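Local coordinates for protein formiminoglutamase (Trypanosoma cruzi, PDB 4MYK) that probably hydrolyses N-formimino-L-glutamate to L-glutamate and formamide as an arginase-like enzyme with two manganese ions in its active site, at residues L66-N71 / V296-Y300; R167-E171 / Q196-D200; F180-Q186 / G203-L208. The protein carries 1 engineered substitution. All blocks are in the same frame, centred on the assembly; numbering follows the deposited sequence.

Interaction 1: residues L66-N71 / V296-Y300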
loop_
_atom_site.group_PDB
_atom_site.type_symbol
_atom_site.label_atom_id
_atom_site.label_comp_id
_atom_site.label_asym_id
_atom_site.label_seq_id
_atom_site.Cartn_x
_atom_site.Cartn_y
_atom_site.Cartn_z
ATOM N N LEU A 66 -10.754 -14.879 -13.264
ATOM C CA LEU A 66 -9.330 -14.667 -13.042
ATOM C C LEU A 66 -8.497 -15.941 -13.134
ATOM O O LEU A 66 -9.021 -17.049 -13.037
ATOM C CB LEU A 66 -9.093 -14.008 -11.677
ATOM C CG LEU A 66 -9.874 -12.729 -11.370
ATOM C CD1 LEU A 66 -9.443 -12.159 -10.047
ATOM C CD2 LEU A 66 -9.654 -11.721 -12.483
ATOM N N GLY A 67 -7.195 -15.755 -13.339
ATOM C CA GLY A 67 -6.195 -16.795 -13.135
ATOM C C GLY A 67 -5.835 -17.688 -14.309
ATOM O O GLY A 67 -6.416 -18.752 -14.470
ATOM N N SER A 68 -4.858 -17.284 -15.110
ATOM C CA SER A 68 -4.422 -18.120 -16.218
ATOM C C SER A 68 -3.969 -19.500 -15.735
ATOM O O SER A 68 -3.056 -19.603 -14.917
ATOM C CB SER A 68 -3.297 -17.431 -16.997
ATOM O OG SER A 68 -3.722 -16.176 -17.500
ATOM N N VAL A 69 -4.611 -20.557 -16.242
ATOM C CA VAL A 69 -4.269 -21.933 -15.848
ATOM C C VAL A 69 -2.811 -22.296 -16.145
ATOM O O VAL A 69 -2.178 -23.028 -15.383
ATOM C CB VAL A 69 -5.209 -22.975 -16.487
ATOM C CG1 VAL A 69 -6.649 -22.651 -16.138
ATOM C CG2 VAL A 69 -5.029 -23.015 -17.989
ATOM N N ASN A 70 -2.270 -21.783 -17.246
ATOM C CA ASN A 70 -0.838 -21.909 -17.464
ATOM C C ASN A 70 -0.138 -20.600 -17.186
ATOM O O ASN A 70 -0.337 -19.614 -17.897
ATOM C CB ASN A 70 -0.520 -22.383 -18.873
ATOM C CG ASN A 70 0.919 -22.849 -19.018
ATOM O OD1 ASN A 70 1.679 -22.902 -18.047
ATOM N ND2 ASN A 70 1.295 -23.199 -20.241
ATOM N N ASN A 71 0.667 -20.602 -16.128
ATOM C CA ASN A 71 1.370 -19.420 -15.678
ATOM C C ASN A 71 2.831 -19.544 -16.069
ATOM O O ASN A 71 3.558 -20.386 -15.541
ATOM C CB ASN A 71 1.236 -19.280 -14.162
ATOM C CG ASN A 71 1.897 -18.020 -13.626
ATOM O OD1 ASN A 71 3.025 -17.693 -13.984
ATOM N ND2 ASN A 71 1.193 -17.310 -12.753
ATOM N N VAL A 296 -9.337 -14.366 -4.655
ATOM C CA VAL A 296 -9.335 -15.316 -5.775
ATOM C C VAL A 296 -7.904 -15.612 -6.234
ATOM O O VAL A 296 -7.569 -16.756 -6.531
ATOM C CB VAL A 296 -10.222 -14.833 -6.967
ATOM C CG1 VAL A 296 -10.035 -15.723 -8.179
ATOM C CG2 VAL A 296 -11.704 -14.782 -6.562
ATOM N N TYR A 297 -7.062 -14.583 -6.268
ATOM C CA TYR A 297 -5.670 -14.756 -6.667
ATOM C C TYR A 297 -4.883 -15.597 -5.670
ATOM O O TYR A 297 -3.980 -16.338 -6.041
ATOM C CB TYR A 297 -4.993 -13.404 -6.879
ATOM C CG TYR A 297 -5.233 -12.820 -8.259
ATOM C CD1 TYR A 297 -5.007 -13.580 -9.401
ATOM C CD2 TYR A 297 -5.671 -11.511 -8.421
ATOM C CE1 TYR A 297 -5.224 -13.058 -10.662
ATOM C CE2 TYR A 297 -5.884 -10.979 -9.679
ATOM C CZ TYR A 297 -5.662 -11.756 -10.797
ATOM O OH TYR A 297 -5.866 -11.236 -12.058
ATOM N N MET A 298 -5.239 -15.488 -4.397
ATOM C CA MET A 298 -4.661 -16.342 -3.367
ATOM C C MET A 298 -5.005 -17.822 -3.595
ATOM O O MET A 298 -4.130 -18.694 -3.522
ATOM C CB MET A 298 -5.134 -15.886 -1.989
ATOM C CG MET A 298 -4.417 -14.662 -1.460
ATOM S SD MET A 298 -5.093 -14.064 0.107
ATOM C CE MET A 298 -4.776 -15.440 1.210
ATOM N N PHE A 299 -6.283 -18.099 -3.848
ATOM C CA PHE A 299 -6.755 -19.450 -4.197
ATOM C C PHE A 299 -6.083 -19.937 -5.489
ATOM O O PHE A 299 -5.667 -21.087 -5.605
ATOM C CB PHE A 299 -8.285 -19.440 -4.351
ATOM C CG PHE A 299 -8.851 -20.687 -4.985
ATOM C CD1 PHE A 299 -8.955 -21.862 -4.262
ATOM C CD2 PHE A 299 -9.296 -20.672 -6.302
ATOM C CE1 PHE A 299 -9.468 -23.004 -4.845
ATOM C CE2 PHE A 299 -9.814 -21.810 -6.889
ATOM C CZ PHE A 299 -9.904 -22.972 -6.162
ATOM N N TYR A 300 -5.992 -19.033 -6.455
ATOM C CA TYR A 300 -5.321 -19.290 -7.716
ATOM C C TYR A 300 -3.890 -19.802 -7.511
ATOM O O TYR A 300 -3.480 -20.781 -8.124
ATOM C CB TYR A 300 -5.320 -18.012 -8.563
ATOM C CG TYR A 300 -4.387 -18.067 -9.750
ATOM C CD1 TYR A 300 -4.661 -18.892 -10.832
ATOM C CD2 TYR A 300 -3.234 -17.300 -9.787
ATOM C CE1 TYR A 300 -3.811 -18.958 -11.917
ATOM C CE2 TYR A 300 -2.371 -17.363 -10.864
ATOM C CZ TYR A 300 -2.668 -18.195 -11.930
ATOM O OH TYR A 300 -1.821 -18.264 -13.016
HETATM O O HOH W 1 -6.278 -13.151 -14.080
#
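The phenol oxygen of Tyr300 is gripped twice by segment 66-71. It gives its proton to the backbone carbonyl of Ser68, OH to O 2.6 Å, reaching a lone pair in the carbonyl plane, and it accepts a longer bond from the amide of Asn71, ND2 to OH 3.2 Å. With CG anti to the backbone N (chi1 167°), the Tyr300 ring extends from the helix toward the loop, and the CA of Gly67 rests over one face, 3.8 Å from the ring centroid. Asn71 is itself anchored at the other end of its amide, where OD1 accepts from the backbone N of Leu74.

One turn earlier, Tyr297 meets the loop with a ring face. Leu66 crosses it at about a right angle and sets CD1 over that face, 4.0 Å from the centroid, while its CB touches Val296 CG1. A water then bridges the segments, 2.9 Å from Gly67 N, whose proton it accepts, and 2.8 Å from Tyr297 OH. Residues of a second subunit, Ser188 and Gln189 among them, pack against the two tyrosines.

Helix 290-306 thus holds a largely irregular loop beside a subunit interface. Two bonds anchor the phenol end of Tyr300, Gly67 CA over one face limits how the ring can turn, and the buried backbone groups Ser68 O and Gly67 N are satisfied by Tyr300 and the water.

Interaction 2: residues R167-E171 / Q196-D200; sequences RQLLE and QYVRD
Arg167 lays its guanidinium over one face of the Tyr197 ring, a cation-pi contact in which the arginine CZ stands 4.2 Å from the ring centroid. The two flat groups are not stacked: their planes are 54° apart, and NH2 hangs above the rim near CE2 and CD2. The arginine gets there by folding. Its chain starts out extended from the helix, then bends at chi2 and again at chi3 (112°, well away from a staggered value), which swings it across the tyrosine. The approach of its CD and NE to the phenol end is too close to be trusted in detail, and Arg167 NE makes no hydrogen bond to Tyr197 OH.

A chi1 of 180° points the Tyr197 ring away from its own backbone N and sends it straight out from helix 192-200 toward helix 165-170. Leu170 slides past it in the opposite direction and sits on the other side of the ring plane from Arg167, approaching obliquely; its CD1 is 3.4 Å from Tyr197 CE1, and its CB is 3.7 Å from Tyr197 OH. The same CD1 also touches Val198 CG2 at 4.4 Å. Around the hydroxyl end, Glu171 crosses the tyrosine with CG 3.3 Å from OH, while its carboxylate makes a long salt bridge to the arginine, OE1 to NH1 3.6 Å.

Inward, Leu170 continues onto Phe180 and Val198 onto Leu205, so the two helices cover the same side of the main sheet. The tyrosine is wedged between a leucine and a cation: its pi face probably favours the positive charge of Arg167, which the long salt bridge to Glu171 may partly offset at this partly exposed helix-helix seam.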
loop_
_atom_site.group_PDB
_atom_site.type_symbol
_atom_site.label_atom_id
_atom_site.label_comp_id
_atom_site.label_asym_id
_atom_site.label_seq_id
_atom_site.Cartn_x
_atom_site.Cartn_y
_atom_site.Cartn_z
ATOM N N ARG A 167 -9.838 -21.903 20.149
ATOM C CA ARG A 167 -10.050 -22.363 21.508
ATOM C C ARG A 167 -10.675 -23.739 21.402
ATOM O O ARG A 167 -10.219 -24.680 22.042
ATOM C CB ARG A 167 -10.963 -21.395 22.276
ATOM C CG ARG A 167 -11.329 -21.806 23.698
ATOM C CD ARG A 167 -10.159 -22.417 24.445
ATOM N NE ARG A 167 -9.659 -21.587 25.542
ATOM C CZ ARG A 167 -10.400 -21.078 26.528
ATOM N NH1 ARG A 167 -11.711 -21.277 26.576
ATOM N NH2 ARG A 167 -9.821 -20.350 27.470
ATOM N N GLN A 168 -11.696 -23.849 20.556
ATOM C CA GLN A 168 -12.452 -25.088 20.398
ATOM C C GLN A 168 -11.569 -26.231 19.978
ATOM O O GLN A 168 -11.753 -27.361 20.411
ATOM C CB GLN A 168 -13.565 -24.926 19.367
ATOM C CG GLN A 168 -14.726 -24.129 19.881
ATOM C CD GLN A 168 -15.853 -24.034 18.885
ATOM O OE1 GLN A 168 -16.179 -22.945 18.412
ATOM N NE2 GLN A 168 -16.469 -25.172 18.569
ATOM N N LEU A 169 -10.612 -25.938 19.116
ATOM C CA LEU A 169 -9.750 -26.988 18.627
ATOM C C LEU A 169 -8.678 -27.349 19.672
ATOM O O LEU A 169 -8.392 -28.524 19.900
ATOM C CB LEU A 169 -9.199 -26.619 17.244
ATOM C CG LEU A 169 -10.348 -26.309 16.253
ATOM C CD1 LEU A 169 -9.881 -25.608 14.965
ATOM C CD2 LEU A 169 -11.222 -27.558 15.917
ATOM N N LEU A 170 -8.118 -26.351 20.346
ATOM C CA LEU A 170 -7.155 -26.628 21.413
ATOM C C LEU A 170 -7.789 -27.433 22.542
ATOM O O LEU A 170 -7.112 -28.204 23.223
ATOM C CB LEU A 170 -6.565 -25.332 21.966
ATOM C CG LEU A 170 -5.622 -24.630 20.999
ATOM C CD1 LEU A 170 -5.242 -23.259 21.533
ATOM C CD2 LEU A 170 -4.395 -25.504 20.748
ATOM N N GLU A 171 -9.090 -27.251 22.732
ATOM C CA GLU A 171 -9.814 -27.981 23.761
ATOM C C GLU A 171 -10.168 -29.406 23.333
ATOM O O GLU A 171 -10.794 -30.139 24.098
ATOM C CB GLU A 171 -11.077 -27.230 24.185
ATOM C CG GLU A 171 -10.811 -25.924 24.887
ATOM C CD GLU A 171 -12.005 -25.442 25.682
ATOM O OE1 GLU A 171 -12.694 -24.503 25.221
ATOM O OE2 GLU A 171 -12.257 -26.001 26.773
ATOM N N GLN A 196 -0.559 -16.725 26.535
ATOM C CA GLN A 196 -0.380 -17.687 27.620
ATOM C C GLN A 196 -1.100 -19.022 27.363
ATOM O O GLN A 196 -0.497 -20.088 27.478
ATOM C CB GLN A 196 -0.852 -17.055 28.931
ATOM C CG GLN A 196 -1.064 -18.022 30.054
ATOM C CD GLN A 196 -1.458 -17.334 31.348
ATOM O OE1 GLN A 196 -2.609 -17.415 31.781
ATOM N NE2 GLN A 196 -0.502 -16.655 31.973
ATOM N N TYR A 197 -2.381 -18.956 27.001
ATOM C CA TYR A 197 -3.187 -20.156 26.717
ATOM C C TYR A 197 -2.594 -21.054 25.618
ATOM O O TYR A 197 -2.415 -22.254 25.803
ATOM C CB TYR A 197 -4.633 -19.764 26.358
ATOM C CG TYR A 197 -5.543 -20.944 26.044
ATOM C CD1 TYR A 197 -5.871 -21.277 24.734
ATOM C CD2 TYR A 197 -6.065 -21.730 27.063
ATOM C CE1 TYR A 197 -6.697 -22.365 24.449
ATOM C CE2 TYR A 197 -6.891 -22.816 26.791
ATOM C CZ TYR A 197 -7.206 -23.131 25.484
ATOM O OH TYR A 197 -8.035 -24.210 25.224
ATOM N N VAL A 198 -2.315 -20.468 24.462
ATOM C CA VAL A 198 -1.682 -21.191 23.365
ATOM C C VAL A 198 -0.364 -21.816 23.798
ATOM O O VAL A 198 -0.128 -23.006 23.594
ATOM C CB VAL A 198 -1.372 -20.251 22.178
ATOM C CG1 VAL A 198 -0.525 -20.976 21.141
ATOM C CG2 VAL A 198 -2.656 -19.703 21.565
ATOM N N ARG A 199 0.506 -21.004 24.387
ATOM C CA ARG A 199 1.820 -21.487 24.767
ATOM C C ARG A 199 1.731 -22.533 25.856
ATOM O O ARG A 199 2.489 -23.500 25.845
ATOM C CB ARG A 199 2.737 -20.327 25.136
ATOM C CG ARG A 199 3.315 -19.659 23.888
ATOM C CD ARG A 199 3.754 -18.237 24.144
ATOM N NE ARG A 199 4.531 -17.705 23.031
ATOM C CZ ARG A 199 5.052 -16.478 22.993
ATOM N NH1 ARG A 199 4.871 -15.641 24.014
ATOM N NH2 ARG A 199 5.753 -16.087 21.930
ATOM N N ASP A 200 0.785 -22.357 26.776
ATOM C CA ASP A 200 0.531 -23.364 27.810
ATOM C C ASP A 200 -0.053 -24.649 27.226
ATOM O O ASP A 200 -0.146 -25.670 27.902
ATOM C CB ASP A 200 -0.390 -22.820 28.900
ATOM C CG ASP A 200 0.355 -21.985 29.934
ATOM O OD1 ASP A 200 1.593 -21.849 29.833
ATOM O OD2 ASP A 200 -0.310 -21.458 30.847
#

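Interaction 3: residues F180-Q186 / G203-L208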
loop_
_atom_site.group_PDB
_atom_site.type_symbol
_atom_site.label_atom_id
_atom_site.label_comp_id
_atom_site.label_asym_id
_atom_site.label_seq_id
_atom_site.Cartn_x
_atom_site.Cartn_y
_atom_site.Cartn_z
ATOM N N PHE A 180 0.148 -26.779 16.597
ATOM C CA PHE A 180 -0.642 -25.591 16.307
ATOM C C PHE A 180 0.217 -24.331 16.222
ATOM O O PHE A 180 0.978 -24.014 17.129
ATOM C CB PHE A 180 -1.769 -25.416 17.328
ATOM C CG PHE A 180 -2.542 -24.146 17.156
ATOM C CD1 PHE A 180 -3.288 -23.926 16.016
ATOM C CD2 PHE A 180 -2.526 -23.174 18.135
ATOM C CE1 PHE A 180 -3.998 -22.749 15.856
ATOM C CE2 PHE A 180 -3.239 -21.998 17.977
ATOM C CZ PHE A 180 -3.975 -21.789 16.840
ATOM N N VAL A 181 0.089 -23.618 15.112
ATOM C CA VAL A 181 0.836 -22.385 14.920
ATOM C C VAL A 181 -0.093 -21.196 14.649
ATOM O O VAL A 181 -0.996 -21.269 13.816
ATOM C CB VAL A 181 1.870 -22.515 13.784
ATOM C CG1 VAL A 181 2.584 -21.192 13.565
ATOM C CG2 VAL A 181 2.861 -23.620 14.100
ATOM N N GLU A 182 0.129 -20.119 15.396
ATOM C CA GLU A 182 -0.475 -18.826 15.115
ATOM C C GLU A 182 0.528 -18.092 14.249
ATOM O O GLU A 182 1.651 -17.841 14.677
ATOM C CB GLU A 182 -0.704 -18.045 16.407
ATOM C CG GLU A 182 -1.654 -18.712 17.395
ATOM C CD GLU A 182 -3.122 -18.431 17.104
ATOM O OE1 GLU A 182 -3.468 -18.096 15.956
ATOM O OE2 GLU A 182 -3.944 -18.551 18.037
ATOM N N PHE A 183 0.128 -17.767 13.027
ATOM C CA PHE A 183 1.057 -17.236 12.044
ATOM C C PHE A 183 0.745 -15.798 11.657
ATOM O O PHE A 183 -0.368 -15.491 11.238
ATOM C CB PHE A 183 1.041 -18.112 10.799
ATOM C CG PHE A 183 2.205 -17.885 9.898
ATOM C CD1 PHE A 183 2.153 -16.912 8.906
ATOM C CD2 PHE A 183 3.362 -18.630 10.046
ATOM C CE1 PHE A 183 3.231 -16.690 8.077
ATOM C CE2 PHE A 183 4.448 -18.415 9.217
ATOM C CZ PHE A 183 4.383 -17.449 8.229
ATOM N N ALA A 184 1.739 -14.926 11.809
ATOM C CA ALA A 184 1.611 -13.508 11.467
ATOM C C ALA A 184 0.647 -12.779 12.388
ATOM O O ALA A 184 -0.014 -11.828 11.982
ATOM C CB ALA A 184 1.181 -13.335 10.020
ATOM N N CYS A 185 0.562 -13.238 13.628
ATOM C CA CYS A 185 -0.211 -12.536 14.635
ATOM C C CYS A 185 0.511 -11.246 15.061
ATOM O O CYS A 185 1.734 -11.134 14.939
ATOM C CB CYS A 185 -0.491 -13.452 15.832
ATOM S SG CYS A 185 0.958 -14.342 16.428
ATOM N N GLN A 186 -0.263 -10.281 15.551
ATOM C CA GLN A 186 0.245 -8.946 15.855
ATOM C C GLN A 186 0.161 -8.615 17.359
ATOM O O GLN A 186 -0.926 -8.626 17.929
ATOM C CB GLN A 186 -0.491 -7.907 15.000
ATOM C CG GLN A 186 -0.183 -8.080 13.527
ATOM C CD GLN A 186 -0.798 -7.010 12.653
ATOM O OE1 GLN A 186 -1.056 -5.898 13.098
ATOM N NE2 GLN A 186 -1.037 -7.344 11.395
ATOM N N GLY A 203 1.456 -24.574 21.859
ATOM C CA GLY A 203 1.319 -23.989 20.540
ATOM C C GLY A 203 2.356 -22.910 20.297
ATOM O O GLY A 203 2.995 -22.416 21.232
ATOM N N HIS A 204 2.519 -22.536 19.031
ATOM C CA HIS A 204 3.613 -21.663 18.629
ATOM C C HIS A 204 3.115 -20.326 18.107
ATOM O O HIS A 204 2.215 -20.261 17.270
ATOM C CB HIS A 204 4.482 -22.358 17.576
ATOM C CG HIS A 204 4.795 -23.780 17.910
ATOM N ND1 HIS A 204 6.022 -24.181 18.387
ATOM C CD2 HIS A 204 4.025 -24.893 17.875
ATOM C CE1 HIS A 204 6.000 -25.481 18.616
ATOM N NE2 HIS A 204 4.798 -25.936 18.318
ATOM N N LEU A 205 3.718 -19.257 18.617
ATOM C CA LEU A 205 3.429 -17.917 18.131
ATOM C C LEU A 205 4.506 -17.467 17.166
ATOM O O LEU A 205 5.675 -17.390 17.528
ATOM C CB LEU A 205 3.332 -16.927 19.289
ATOM C CG LEU A 205 2.412 -17.320 20.445
ATOM C CD1 LEU A 205 2.222 -16.128 21.381
ATOM C CD2 LEU A 205 1.077 -17.807 19.936
ATOM N N MET A 206 4.094 -17.182 15.934
ATOM C CA MET A 206 4.983 -16.645 14.914
ATOM C C MET A 206 4.582 -15.223 14.514
ATOM O O MET A 206 3.900 -15.019 13.506
ATOM C CB MET A 206 4.995 -17.565 13.700
ATOM C CG MET A 206 5.785 -18.834 13.956
ATOM S SD MET A 206 6.097 -19.824 12.494
ATOM C CE MET A 206 7.211 -21.020 13.203
ATOM N N TRP A 207 5.012 -14.253 15.325
ATOM C CA TRP A 207 4.603 -12.853 15.185
ATOM C C TRP A 207 4.927 -12.320 13.809
ATOM O O TRP A 207 5.896 -12.751 13.190
ATOM C CB TRP A 207 5.295 -11.973 16.229
ATOM C CG TRP A 207 5.019 -12.361 17.642
ATOM C CD1 TRP A 207 5.877 -12.969 18.500
ATOM C CD2 TRP A 207 3.789 -12.177 18.366
ATOM N NE1 TRP A 207 5.269 -13.171 19.716
ATOM C CE2 TRP A 207 3.986 -12.691 19.657
ATOM C CE3 TRP A 207 2.540 -11.625 18.044
ATOM C CZ2 TRP A 207 2.984 -12.672 20.630
ATOM C CZ3 TRP A 207 1.547 -11.606 19.016
ATOM C CH2 TRP A 207 1.776 -12.123 20.288
ATOM N N LEU A 208 4.107 -11.388 13.333
ATOM C CA LEU A 208 4.326 -10.754 12.034
ATOM C C LEU A 208 5.801 -10.359 11.826
ATOM O O LEU A 208 6.414 -10.719 10.821
ATOM C CB LEU A 208 3.405 -9.534 11.885
ATOM C CG LEU A 208 3.479 -8.731 10.584
ATOM C CD1 LEU A 208 3.179 -9.607 9.381
ATOM C CD2 LEU A 208 2.551 -7.539 10.631
#
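Five backbone hydrogen bonds tie 180-186 to 203-208. The shortest runs from Ala184 N to Met206 O, 2.7 Å, though it is somewhat bent. Before it, in regular parallel register, Glu182 N donates to His204 O and Met206 N to Glu182 O, both at 2.8 Å, and His204 N reaches Phe180 O. At Ala184 the chain turns a corner through a positive phi; beyond it Leu208 N, on the first turn of the next helix, donates to Cys185 O at 2.9 Å.

On one face Met206 stretches out to put SD 3.9 Å from Phe183 CD2, an oblique Met-aromatic contact, and as far from Val181 CG1. On the other, Leu205 CD2 lies 3.8 Å from Glu182 CG, alongside it; the glutamate bends at chi2, about 5 Å from the side chain of the metal ligand Asp146, and its OE1 accepts from Asn144. Past the corner, Cys185 SG (chi1 47°) sits 3.5 Å from Trp207 CE3, obliquely above the six-membered ring's rim, a Cys sulfur-aromatic contact.

These strands form a right-handed beta-alpha-beta crossover at the end of the arginase-fold sheet. Glu182 N and O are both bonded across it; the Ala184 corner ends the regular pairing, leaving Cys185 O to Leu208 N.

How the interactions relate
Interactions 2 and 3 share a beta-alpha-beta unit through helix 192-200, which connects strand 180-185 to strand 204-207; helix 165-170 precedes that unit in the chain. The contacts touch, with centres 12 Å apart. Val198 O probably accepts a hydrogen bond from Gly203 N at 2.8 Å, while the side chain of Arg199 packs against Leu205 and Trp207. Glu182 comes within about 8 Å of a manganese ion, side chain to ion, while Arg167 stays about 12 Å away. Interaction 1 is remote: its centre is 27 Å from that of interaction 3 and 35 Å from that of interaction 2, on the opposite side of the chain's centre from the latter. Its segments bracket both others in sequence.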